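Local coordinates for protein kinase A regulatory subunit, putative (Trypanosoma cruzi, PDB 6HYI) that probably regulates the catalytic subunit of a protein kinase A through two cyclic nucleotide-binding domains, each of which holds an inosine here, at residues G208-I213 with A246-T251; D70-A75 with A122-C127. All blocks are in the same frame, centred on the assembly; numbering follows the deposited sequence.

Contact 1 (G208-I213 with A246-T251); sequences GTVEVI and ADVVAT. With NOS (inosine), chain C.
Val-212 and Val-248, a non-hydrogen-bonded pair, hold the same first torsion (chi1 near 180° in both), with one methyl of each, CG1, trans to the backbone N. From Val-212 that methyl reaches Ala-246 CB at 3.6 Å and lies 3.7 Å from N9 of inosine, under the junction of base and sugar. In Val-248 it turns the other way along the strand, to Val-210 CB, while CG2 approaches the ribose ring oxygen O4' at 3.7 Å. Branched valines suit this face: Val-248 divides its methyls between Val-210 and the ribose, whereas Val-212 uses CG1 for both neighbours and brings CG2 toward N3 of the base. The small Ala-246 sits next to the sugar.

Glu-211, Ile-213, Asp-247 and Val-249 occupy the opposite face. Glu-211 carries CG between its backbone N and carbonyl carbon (chi1 61°), which lays the extended chain beside Val-249 and brings CG to 3.6 Å from Thr-251 CG2; its methylenes do the packing. Ile-213 CD1 reaches Val-249 CG2 at 3.7 Å. Asp-247 sends OD1 to the backbone N of Tyr-195 and OD2 into a salt bridge with Arg-215, so both carboxylate oxygens have partners.

The backbones run antiparallel. Glu-211 and Val-249 exchange two bonds, and Ile-213 and Asp-247 exchange two more, the one from Asp-247 N more bent at 145°. Beyond them, Thr-251 N donates to Thr-209 O at 2.9 Å.

Chemically, the ladder satisfies every second amide of each strand, while the alternate ones face the neighbouring strands. It separates an apolar face of valines and alanine, meeting inosine through van der Waals contact, from a mixed face where the buried charge of Asp-247 is probably stabilised by its two partners.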
ATOM      1  N   GLY A 208     -13.126   5.513 -17.990  1.00 16.81           N
ATOM      2  CA  GLY A 208     -14.419   6.107 -17.705  1.00 17.53           C
ATOM      3  C   GLY A 208     -14.294   7.481 -17.070  1.00 17.05           C
ATOM      4  O   GLY A 208     -13.207   8.032 -16.887  1.00 18.61           O
ATOM      5  N   THR A 209     -15.468   8.024 -16.739  1.00 17.22           N
ATOM      6  CA  THR A 209     -15.594   9.360 -16.177  1.00 16.02           C
ATOM      7  C   THR A 209     -16.483   9.304 -14.942  1.00 16.77           C
ATOM      8  O   THR A 209     -17.440   8.523 -14.886  1.00 17.27           O
ATOM      9  CB  THR A 209     -16.181  10.325 -17.225  1.00 19.78           C
ATOM     10  OG1 THR A 209     -15.275  10.411 -18.334  1.00 24.60           O
ATOM     11  CG2 THR A 209     -16.385  11.726 -16.649  1.00 21.08           C
ATOM     12  N   VAL A 210     -16.138  10.110 -13.939  1.00 16.08           N
ATOM     13  CA  VAL A 210     -16.907  10.208 -12.706  1.00 16.55           C
ATOM     14  C   VAL A 210     -17.223  11.673 -12.461  1.00 16.11           C
ATOM     15  O   VAL A 210     -16.540  12.571 -12.955  1.00 17.32           O
ATOM     16  CB  VAL A 210     -16.147   9.649 -11.488  1.00 16.61           C
ATOM     17  CG1 VAL A 210     -15.758   8.190 -11.728  1.00 16.19           C
ATOM     18  CG2 VAL A 210     -14.891  10.498 -11.205  1.00 17.01           C
ATOM     19  N   GLU A 211     -18.255  11.905 -11.659  1.00 15.56           N
ATOM     20  CA  GLU A 211     -18.597  13.238 -11.187  1.00 17.86           C
ATOM     21  C   GLU A 211     -18.484  13.294  -9.670  1.00 16.84           C
ATOM     22  O   GLU A 211     -18.877  12.355  -8.967  1.00 17.44           O
ATOM     23  CB  GLU A 211     -19.995  13.675 -11.666  1.00 20.41           C
ATOM     24  CG  GLU A 211     -21.165  12.829 -11.209  1.00 24.13           C
ATOM     25  CD  GLU A 211     -22.501  13.335 -11.766  1.00 29.35           C
ATOM     26  OE1 GLU A 211     -23.530  12.647 -11.596  1.00 32.92           O
ATOM     27  OE2 GLU A 211     -22.518  14.423 -12.377  1.00 33.82           O
ATOM     28  N   VAL A 212     -17.939  14.394  -9.172  1.00 15.48           N
ATOM     29  CA  VAL A 212     -17.828  14.650  -7.743  1.00 15.62           C
ATOM     30  C   VAL A 212     -19.004  15.530  -7.345  1.00 16.84           C
ATOM     31  O   VAL A 212     -19.193  16.615  -7.912  1.00 17.30           O
ATOM     32  CB  VAL A 212     -16.497  15.336  -7.411  1.00 15.99           C
ATOM     33  CG1 VAL A 212     -16.408  15.646  -5.923  1.00 19.43           C
ATOM     34  CG2 VAL A 212     -15.353  14.449  -7.855  1.00 17.61           C
ATOM     35  N   ILE A 213     -19.779  15.076  -6.362  1.00 14.29           N
ATOM     36  CA  ILE A 213     -21.003  15.755  -5.934  1.00 14.28           C
ATOM     37  C   ILE A 213     -20.852  16.141  -4.468  1.00 16.59           C
ATOM     38  O   ILE A 213     -20.890  15.281  -3.576  1.00 16.55           O
ATOM     39  CB  ILE A 213     -22.254  14.892  -6.162  1.00 15.49           C
ATOM     40  CG1 ILE A 213     -22.289  14.419  -7.621  1.00 18.20           C
ATOM     41  CG2 ILE A 213     -23.536  15.673  -5.798  1.00 17.53           C
ATOM     42  CD1 ILE A 213     -23.486  13.571  -7.960  1.00 27.74           C
ATOM     43  N   ALA A 246     -17.837  14.309  -0.256  1.00 15.40           N
ATOM     44  CA  ALA A 246     -18.530  14.353  -1.524  1.00 15.26           C
ATOM     45  C   ALA A 246     -18.892  12.929  -1.894  1.00 14.77           C
ATOM     46  O   ALA A 246     -18.241  11.970  -1.453  1.00 17.02           O
ATOM     47  CB  ALA A 246     -17.645  14.971  -2.609  1.00 17.54           C
ATOM     48  N   ASP A 247     -19.937  12.801  -2.704  1.00 13.57           N
ATOM     49  CA  ASP A 247     -20.152  11.577  -3.452  1.00 14.56           C
ATOM     50  C   ASP A 247     -19.266  11.592  -4.684  1.00 14.60           C
ATOM     51  O   ASP A 247     -18.929  12.653  -5.218  1.00 16.21           O
ATOM     52  CB  ASP A 247     -21.585  11.513  -3.969  1.00 15.70           C
ATOM     53  CG  ASP A 247     -22.613  11.651  -2.881  1.00 17.09           C
ATOM     54  OD1 ASP A 247     -22.613  10.818  -1.951  1.00 17.73           O
ATOM     55  OD2 ASP A 247     -23.435  12.592  -2.968  1.00 18.82           O
ATOM     56  N   VAL A 248     -18.905  10.408  -5.160  1.00 13.74           N
ATOM     57  CA  VAL A 248     -18.286  10.267  -6.470  1.00 14.24           C
ATOM     58  C   VAL A 248     -19.105   9.233  -7.216  1.00 14.12           C
ATOM     59  O   VAL A 248     -19.270   8.104  -6.733  1.00 15.78           O
ATOM     60  CB  VAL A 248     -16.810   9.848  -6.394  1.00 15.12           C
ATOM     61  CG1 VAL A 248     -16.244   9.730  -7.791  1.00 17.00           C
ATOM     62  CG2 VAL A 248     -16.007  10.871  -5.583  1.00 15.73           C
ATOM     63  N   VAL A 249     -19.668   9.635  -8.352  1.00 14.47           N
ATOM     64  CA  VAL A 249     -20.652   8.846  -9.088  1.00 15.26           C
ATOM     65  C   VAL A 249     -20.106   8.567 -10.480  1.00 16.09           C
ATOM     66  O   VAL A 249     -19.622   9.480 -11.155  1.00 16.53           O
ATOM     67  CB  VAL A 249     -21.984   9.611  -9.182  1.00 15.37           C
ATOM     68  CG1 VAL A 249     -23.045   8.759  -9.869  1.00 17.89           C
ATOM     69  CG2 VAL A 249     -22.436  10.044  -7.790  1.00 16.56           C
ATOM     70  N   ALA A 250     -20.222   7.319 -10.928  1.00 16.04           N
ATOM     71  CA  ALA A 250     -19.829   6.986 -12.290  1.00 14.60           C
ATOM     72  C   ALA A 250     -20.787   7.645 -13.273  1.00 17.60           C
ATOM     73  O   ALA A 250     -22.003   7.511 -13.135  1.00 19.84           O
ATOM     74  CB  ALA A 250     -19.855   5.467 -12.477  1.00 16.12           C
ATOM     75  N   THR A 251     -20.247   8.367 -14.262  1.00 17.67           N
ATOM     76  CA  THR A 251     -21.098   8.913 -15.317  1.00 18.26           C
ATOM     77  C   THR A 251     -21.083   8.068 -16.578  1.00 19.51           C
ATOM     78  O   THR A 251     -21.971   8.221 -17.422  1.00 23.39           O
ATOM     79  CB  THR A 251     -20.692  10.344 -15.677  1.00 22.85           C
ATOM     80  OG1 THR A 251     -19.367  10.356 -16.200  1.00 25.64           O
ATOM     81  CG2 THR A 251     -20.764  11.249 -14.460  1.00 22.91           C
TER
HETATM   82  N9  NOS C 602     -13.417  15.547  -3.735  1.00 14.89           N
HETATM   83  C4  NOS C 602     -13.048  16.423  -4.548  1.00 16.23           C
HETATM   84  N3  NOS C 602     -12.503  16.421  -5.754  1.00 17.39           N
HETATM   85  C2  NOS C 602     -12.258  17.602  -6.371  1.00 20.70           C
HETATM   86  N1  NOS C 602     -12.547  18.790  -5.779  1.00 18.57           N
HETATM   87  C6  NOS C 602     -13.075  18.834  -4.575  1.00 17.83           C
HETATM   88  O6  NOS C 602     -13.296  19.920  -4.093  1.00 18.75           O
HETATM   89  C5  NOS C 602     -13.343  17.643  -3.946  1.00 18.05           C
HETATM   90  N7  NOS C 602     -13.916  17.292  -2.680  1.00 17.31           N
HETATM   91  C8  NOS C 602     -13.900  15.934  -2.645  1.00 17.96           C
HETATM   92  C5' NOS C 602     -14.580  12.159  -1.319  1.00 16.67           C
HETATM   93  O5' NOS C 602     -14.628  13.320  -0.508  1.00 17.25           O
HETATM   94  C4' NOS C 602     -13.652  12.351  -2.489  1.00 15.73           C
HETATM   95  O4' NOS C 602     -14.229  13.304  -3.436  1.00 16.76           O
HETATM   96  C1' NOS C 602     -13.221  14.115  -3.928  1.00 18.23           C
HETATM   97  C2' NOS C 602     -11.898  13.563  -3.488  1.00 14.24           C
HETATM   98  O2' NOS C 602     -11.444  12.542  -4.374  1.00 16.04           O
HETATM   99  C3' NOS C 602     -12.296  12.955  -2.160  1.00 14.57           C
HETATM  100  O3' NOS C 602     -11.361  12.021  -1.663  1.00 14.40           O

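Contact 2 (D70-A75 with A122-C127); sequences DCIMEA and ATVKVC. With NOS (inosine), chain B.
One edge of a cyclic nucleotide-binding beta-barrel is formed where segment 70-75 pairs antiparallel with strand 123-126. Asp-70 O accepts Val-126 N at 2.8 Å, and Ile-72 N donates to Val-124 O. At Ile-72 the chain turns a corner, so the next bond skips a residue: Val-124 N goes to Met-73 O. Past the turn a side chain takes over from the backbone, and Thr-123 OG1 accepts Ala-75 N at 3.1 Å in an almost straight bond (175°). A threonine suits this place, since its methyl CG2 also rests on Cys-71 SG.

Met-73 has CG wedged between its backbone N and carbonyl carbon (chi1 54°), which sets CG 3.5 Å from Val-124 CG2; the flexible thioether then bends so that SD comes to 3.7 Å from C5' of inosine. Val-124 CG2 faces the ribose O4' at 3.9 Å, while CG1 meets Ile-72 CD1. Met-73 and Val-124 are thus barrel wall beside the ribose. Ile-72 and Val-126 cross at about a right angle and both touch Phe-66, filling the barrel interior. Lys-125 NZ hydrogen-bonds to the backbone O of Asp-69.

Ala-122 N donates to O5' of inosine at 2.9 Å, and Glu-111, Glu-113, Gly-110 and Lys-95 hold the nucleoside further. Ala-122 N, Gly-110 N and Glu-111 gathered on the ligand, with helix 111-116 among them, are consistent with the phosphate-binding cassette of cyclic nucleotide-binding domains.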
ATOM      1  N   ASP A  70      25.469  -3.205  10.090  1.00 23.58           N
ATOM      2  CA  ASP A  70      25.271  -4.607   9.752  1.00 22.93           C
ATOM      3  C   ASP A  70      24.610  -4.711   8.385  1.00 21.21           C
ATOM      4  O   ASP A  70      23.730  -3.915   8.040  1.00 22.35           O
ATOM      5  CB  ASP A  70      24.334  -5.288  10.752  1.00 22.04           C
ATOM      6  CG  ASP A  70      24.995  -5.607  12.082  1.00 29.34           C
ATOM      7  OD1 ASP A  70      26.227  -5.427  12.211  1.00 27.61           O
ATOM      8  OD2 ASP A  70      24.269  -6.057  12.998  1.00 26.09           O
ATOM      9  N   CYS A  71      25.017  -5.708   7.611  1.00 21.89           N
ATOM     10  CA  CYS A  71      24.341  -6.038   6.361  1.00 21.30           C
ATOM     11  C   CYS A  71      23.340  -7.153   6.625  1.00 24.80           C
ATOM     12  O   CYS A  71      23.727  -8.273   6.968  1.00 27.14           O
ATOM     13  CB  CYS A  71      25.347  -6.449   5.294  1.00 25.72           C
ATOM     14  SG  CYS A  71      26.331  -5.061   4.758  1.00 29.77           S
ATOM     15  N   ILE A  72      22.050  -6.844   6.470  1.00 20.81           N
ATOM     16  CA  ILE A  72      21.027  -7.876   6.597  1.00 21.53           C
ATOM     17  C   ILE A  72      21.184  -8.900   5.488  1.00 22.10           C
ATOM     18  O   ILE A  72      21.025 -10.107   5.697  1.00 22.14           O
ATOM     19  CB  ILE A  72      19.626  -7.250   6.591  1.00 19.78           C
ATOM     20  CG1 ILE A  72      19.445  -6.363   7.824  1.00 20.69           C
ATOM     21  CG2 ILE A  72      18.573  -8.342   6.556  1.00 22.36           C
ATOM     22  CD1 ILE A  72      18.153  -5.595   7.825  1.00 21.09           C
ATOM     23  N   MET A  73      21.503  -8.427   4.291  1.00 22.20           N
ATOM     24  CA  MET A  73      21.858  -9.287   3.177  1.00 20.72           C
ATOM     25  C   MET A  73      22.797  -8.493   2.287  1.00 22.01           C
ATOM     26  O   MET A  73      22.837  -7.261   2.336  1.00 23.02           O
ATOM     27  CB  MET A  73      20.614  -9.764   2.417  1.00 20.81           C
ATOM     28  CG  MET A  73      19.711  -8.629   1.946  1.00 21.31           C
ATOM     29  SD  MET A  73      18.095  -9.197   1.366  1.00 22.74           S
ATOM     30  CE  MET A  73      17.295  -9.545   2.925  1.00 25.44           C
ATOM     31  N   GLU A  74      23.580  -9.209   1.493  1.00 23.37           N
ATOM     32  CA  GLU A  74      24.596  -8.579   0.667  1.00 24.54           C
ATOM     33  C   GLU A  74      24.415  -9.018  -0.772  1.00 23.58           C
ATOM     34  O   GLU A  74      24.114 -10.185  -1.040  1.00 25.33           O
ATOM     35  CB  GLU A  74      26.002  -8.948   1.143  1.00 25.44           C
ATOM     36  CG  GLU A  74      26.295  -8.436   2.545  1.00 28.06           C
ATOM     37  CD  GLU A  74      27.663  -8.843   3.045  1.00 40.37           C
ATOM     38  OE1 GLU A  74      28.546  -9.114   2.207  1.00 46.94           O
ATOM     39  OE2 GLU A  74      27.849  -8.893   4.279  1.00 46.78           O
ATOM     40  N   ALA A  75      24.603  -8.072  -1.685  1.00 23.78           N
ATOM     41  CA  ALA A  75      24.413  -8.340  -3.099  1.00 27.61           C
ATOM     42  C   ALA A  75      25.190  -9.583  -3.500  1.00 28.41           C
ATOM     43  O   ALA A  75      26.369  -9.731  -3.165  1.00 28.69           O
ATOM     44  CB  ALA A  75      24.882  -7.136  -3.914  1.00 25.85           C
ATOM     45  N   ALA A 122      20.618  -6.328  -4.080  1.00 22.68           N
ATOM     46  CA  ALA A 122      21.208  -5.147  -3.475  1.00 24.34           C
ATOM     47  C   ALA A 122      21.591  -5.456  -2.038  1.00 23.01           C
ATOM     48  O   ALA A 122      20.970  -6.291  -1.377  1.00 25.76           O
ATOM     49  CB  ALA A 122      20.220  -3.978  -3.468  1.00 26.72           C
ATOM     50  N   THR A 123      22.633  -4.784  -1.564  1.00 24.17           N
ATOM     51  CA  THR A 123      23.006  -4.871  -0.162  1.00 25.07           C
ATOM     52  C   THR A 123      22.043  -4.051   0.686  1.00 21.56           C
ATOM     53  O   THR A 123      21.624  -2.959   0.301  1.00 23.86           O
ATOM     54  CB  THR A 123      24.442  -4.375   0.009  1.00 23.87           C
ATOM     55  OG1 THR A 123      25.314  -5.281  -0.668  1.00 26.59           O
ATOM     56  CG2 THR A 123      24.843  -4.312   1.480  1.00 25.29           C
ATOM     57  N   VAL A 124      21.663  -4.603   1.831  1.00 19.33           N
ATOM     58  CA  VAL A 124      20.759  -3.949   2.770  1.00 17.92           C
ATOM     59  C   VAL A 124      21.576  -3.693   4.023  1.00 19.86           C
ATOM     60  O   VAL A 124      21.958  -4.643   4.715  1.00 21.73           O
ATOM     61  CB  VAL A 124      19.550  -4.838   3.086  1.00 19.77           C
ATOM     62  CG1 VAL A 124      18.611  -4.158   4.062  1.00 22.27           C
ATOM     63  CG2 VAL A 124      18.801  -5.220   1.808  1.00 19.41           C
ATOM     64  N   LYS A 125      21.839  -2.423   4.332  1.00 19.90           N
ATOM     65  CA  LYS A 125      22.780  -2.056   5.390  1.00 19.30           C
ATOM     66  C   LYS A 125      22.082  -1.175   6.416  1.00 18.77           C
ATOM     67  O   LYS A 125      21.566  -0.106   6.078  1.00 22.40           O
ATOM     68  CB  LYS A 125      23.982  -1.332   4.786  1.00 23.92           C
ATOM     69  CG  LYS A 125      25.158  -1.165   5.722  1.00 25.86           C
ATOM     70  CD  LYS A 125      26.338  -0.575   4.967  1.00 25.90           C
ATOM     71  CE  LYS A 125      27.542  -0.397   5.871  1.00 32.54           C
ATOM     72  NZ  LYS A 125      28.159  -1.706   6.230  1.00 41.51           N
ATOM     73  N   VAL A 126      22.093  -1.610   7.681  1.00 19.84           N
ATOM     74  CA  VAL A 126      21.393  -0.871   8.729  1.00 19.57           C
ATOM     75  C   VAL A 126      22.034   0.498   8.912  1.00 19.82           C
ATOM     76  O   VAL A 126      23.259   0.610   9.053  1.00 22.63           O
ATOM     77  CB  VAL A 126      21.421  -1.687  10.029  1.00 19.38           C
ATOM     78  CG1 VAL A 126      20.806  -0.900  11.176  1.00 20.46           C
ATOM     79  CG2 VAL A 126      20.688  -3.003   9.827  1.00 20.61           C
ATOM     80  N   CYS A 127      21.212   1.550   8.945  1.00 19.68           N
ATOM     81  CA  CYS A 127      21.734   2.905   9.098  1.00 22.25           C
ATOM     82  C   CYS A 127      21.251   3.635  10.342  1.00 24.54           C
ATOM     83  O   CYS A 127      21.660   4.781  10.565  1.00 31.24           O
ATOM     84  CB  CYS A 127      21.486   3.754   7.842  1.00 25.37           C
ATOM     85  SG  CYS A 127      19.761   3.901   7.371  1.00 25.97           S
TER
HETATM   86  N9  NOS B 601      15.663  -3.516  -3.190  1.00 17.18           N
HETATM   87  C4  NOS B 601      15.138  -2.429  -3.451  1.00 17.87           C
HETATM   88  N3  NOS B 601      14.411  -1.545  -2.803  1.00 19.13           N
HETATM   89  C2  NOS B 601      14.026  -0.395  -3.409  1.00 19.70           C
HETATM   90  N1  NOS B 601      14.375  -0.142  -4.698  1.00 22.89           N
HETATM   91  C6  NOS B 601      15.097  -1.012  -5.371  1.00 19.84           C
HETATM   92  O6  NOS B 601      15.402  -0.769  -6.505  1.00 26.46           O
HETATM   93  C5  NOS B 601      15.501  -2.166  -4.762  1.00 19.28           C
HETATM   94  N7  NOS B 601      16.274  -3.298  -5.163  1.00 23.08           N
HETATM   95  C8  NOS B 601      16.298  -4.113  -4.074  1.00 25.05           C
HETATM   96  C5' NOS B 601      17.750  -6.905  -1.549  1.00 20.18           C
HETATM   97  O5' NOS B 601      17.954  -6.891  -2.954  1.00 20.98           O
HETATM   98  C4' NOS B 601      16.494  -6.162  -1.167  1.00 19.66           C
HETATM   99  O4' NOS B 601      16.664  -4.730  -1.387  1.00 18.97           O
HETATM  100  C1' NOS B 601      15.503  -4.215  -1.930  1.00 21.10           C
HETATM  101  C2' NOS B 601      14.418  -5.246  -1.833  1.00 17.68           C
HETATM  102  O2' NOS B 601      13.808  -5.184  -0.546  1.00 19.24           O
HETATM  103  C3' NOS B 601      15.247  -6.508  -1.975  1.00 17.14           C
HETATM  104  O3' NOS B 601      14.605  -7.687  -1.532  1.00 18.51           O

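Overall arrangement
From the N terminus, contact 2 comes first: segment 70-75 leads into strands 82-86, 91-95, 98-103 and 108-109 and helix 111-116 before strand 123-126 returns to close the loop. Helices 138-145, 149-160 and 171-178 then carry the chain into the second domain. There contact 1 closes a shorter loop, from strand 210-215 through 221-227, 232-233 and helix 235-240 to strand 247-250. The loops follow in series, neither nested nor crossed. Contact 2 joins an outer strand of its sheet to an inner one; contact 1 joins the two inner strands. Their centres lie about 46 Å apart, on opposite sides of the chain's centre, each beside its own inosine.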